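2-polyprenyl-6-methoxyphenol hydroxylase-like FAD-dependent oxidoreductase (Streptomyces sp. NRRL 11266, PDB 6UI5) binds flavin-adenine dinucleotide in a Rossmann-type domain and is probably a flavin-dependent oxidoreductase. Local coordinates at residues 165-170 and 269-274. Sequence-based numbering, arbitrary orientation.
Sequences AGIDYV and RNAEQY
A short antiparallel ladder of two residue pairs joins Tyr169 and Val170 to the end of strand 257-271, in the antiparallel sheet of the FAD-binding domain. Val170 and Asn270 form a hydrogen-bonded pair. Asn270 N donates to Val170 O at 2.6 Å, and Val170 N donates to Asn270 O at 3.0 Å. In the second bond the donor lies well above the carbonyl plane, not on a lone pair. Past the non-hydrogen-bonded pair Tyr169-Ala271, Glu272 N reaches Asp168 O at 3.0 Å, nearly in line with the carbonyl.

With CG anti to the backbone N (chi1 -157°), the Tyr169 ring leans over strand 257-271. Arg269 CB lies over the centre of one ring face in a CH-pi contact. Ala271 N sits at the ring edge, 3.6 Å from Tyr169 CD1. The Arg269 chain bends at chi2 (-87°), and its CD lies 3.2 Å from Tyr169 O. The guanidinium is steeply inclined to the ring, 76° between planes. Arg162 makes a cation-pi contact with the same ring.

Ile167 CD1 packs on Gln273 O and, at 4.3 Å, on Ala271 CB. The side chains of Asp168 and Glu272 lie side by side, with Asp168 OD1 4.0 Å from Glu272 OE1; both residues are exposed, so solvent may soften any repulsion. Tyr274 OH donates to a lone pair of Asn270 OD1 within 269-274, and Tyr274 packs against helix 325-346.

A Schellman motif at Gly166 leads from helix 160-164 toward strand 169-170. The pairing belongs to the FAD-binding fold of this flavoprotein family, where an antiparallel sheet accompanies the parallel Rossmann-type sheet.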
# COMPACT_ATOMS: atom_id res chain seq x y z
N ALA A 165 -10.77 8.10 33.48
CA ALA A 165 -9.78 9.13 33.20
C ALA A 165 -10.16 10.00 32.02
O ALA A 165 -9.45 10.97 31.72
CB ALA A 165 -8.40 8.50 32.94
N GLY A 166 -11.24 9.67 31.32
CA GLY A 166 -11.70 10.50 30.23
C GLY A 166 -10.77 10.63 29.03
O GLY A 166 -10.67 11.73 28.46
N ILE A 167 -10.10 9.55 28.63
CA ILE A 167 -9.30 9.57 27.41
C ILE A 167 -10.11 8.97 26.27
O ILE A 167 -10.68 7.88 26.40
CB ILE A 167 -7.95 8.84 27.59
CG1 ILE A 167 -8.12 7.36 27.69
CG2 ILE A 167 -7.21 9.24 28.87
CD1 ILE A 167 -6.90 6.69 28.08
N ASP A 168 -10.17 9.68 25.16
CA ASP A 168 -10.99 9.26 24.04
C ASP A 168 -10.35 8.07 23.33
O ASP A 168 -9.12 7.98 23.23
CB ASP A 168 -11.20 10.45 23.10
CG ASP A 168 -11.92 11.63 23.77
OD1 ASP A 168 -11.26 12.42 24.49
OD2 ASP A 168 -13.15 11.78 23.57
N TYR A 169 -11.19 7.14 22.86
CA TYR A 169 -10.78 5.85 22.27
C TYR A 169 -11.04 5.90 20.77
O TYR A 169 -12.16 5.65 20.31
CB TYR A 169 -11.55 4.71 22.94
CG TYR A 169 -10.95 3.30 22.90
CD1 TYR A 169 -9.56 3.08 22.76
CD2 TYR A 169 -11.79 2.20 23.09
CE1 TYR A 169 -9.04 1.77 22.79
CE2 TYR A 169 -11.30 0.90 23.12
CZ TYR A 169 -9.95 0.68 22.96
OH TYR A 169 -9.58 -0.62 23.02
N VAL A 170 -10.00 6.21 20.01
CA VAL A 170 -10.14 6.68 18.64
C VAL A 170 -10.11 5.50 17.67
O VAL A 170 -9.20 4.65 17.75
CB VAL A 170 -9.01 7.67 18.31
CG1 VAL A 170 -9.06 8.03 16.82
CG2 VAL A 170 -9.10 8.89 19.23
N ARG A 269 -9.49 0.39 17.75
CA ARG A 269 -9.36 1.64 18.49
C ARG A 269 -7.93 1.84 18.97
O ARG A 269 -7.19 0.87 19.23
CB ARG A 269 -10.31 1.72 19.72
CG ARG A 269 -11.81 1.51 19.37
CD ARG A 269 -12.57 2.81 18.93
NE ARG A 269 -13.97 2.45 18.71
CZ ARG A 269 -14.47 1.96 17.58
NH1 ARG A 269 -13.69 1.84 16.48
NH2 ARG A 269 -15.80 1.64 17.54
N ASN A 270 -7.55 3.11 19.06
CA ASN A 270 -6.28 3.50 19.66
C ASN A 270 -6.57 4.66 20.61
O ASN A 270 -7.07 5.70 20.18
CB ASN A 270 -5.27 3.86 18.58
CG ASN A 270 -3.84 3.83 19.07
OD1 ASN A 270 -3.52 3.09 20.00
ND2 ASN A 270 -2.95 4.63 18.43
N ALA A 271 -6.30 4.46 21.90
CA ALA A 271 -6.42 5.55 22.86
C ALA A 271 -5.62 6.76 22.41
O ALA A 271 -4.51 6.63 21.87
CB ALA A 271 -5.95 5.08 24.24
N GLU A 272 -6.19 7.95 22.60
CA GLU A 272 -5.52 9.19 22.19
C GLU A 272 -4.31 9.51 23.06
O GLU A 272 -3.32 10.06 22.57
CB GLU A 272 -6.51 10.34 22.22
CG GLU A 272 -5.94 11.64 21.72
CD GLU A 272 -6.81 12.83 22.05
OE1 GLU A 272 -8.05 12.67 22.12
OE2 GLU A 272 -6.24 13.93 22.24
N GLN A 273 -4.37 9.18 24.34
CA GLN A 273 -3.32 9.46 25.31
C GLN A 273 -3.13 8.20 26.14
O GLN A 273 -4.04 7.83 26.89
CB GLN A 273 -3.70 10.66 26.21
CG GLN A 273 -3.85 11.96 25.47
CD GLN A 273 -2.55 12.37 24.77
OE1 GLN A 273 -1.45 12.09 25.27
NE2 GLN A 273 -2.67 13.02 23.62
N TYR A 274 -1.98 7.52 26.02
CA TYR A 274 -1.79 6.36 26.88
C TYR A 274 -1.45 6.77 28.30
O TYR A 274 -1.23 5.89 29.14
CB TYR A 274 -0.70 5.40 26.39
CG TYR A 274 -0.91 4.70 25.07
CD1 TYR A 274 -1.90 5.09 24.19
CD2 TYR A 274 -0.10 3.63 24.71
CE1 TYR A 274 -2.07 4.45 22.97
CE2 TYR A 274 -0.26 2.98 23.48
CZ TYR A 274 -1.25 3.41 22.62
OH TYR A 274 -1.42 2.79 21.39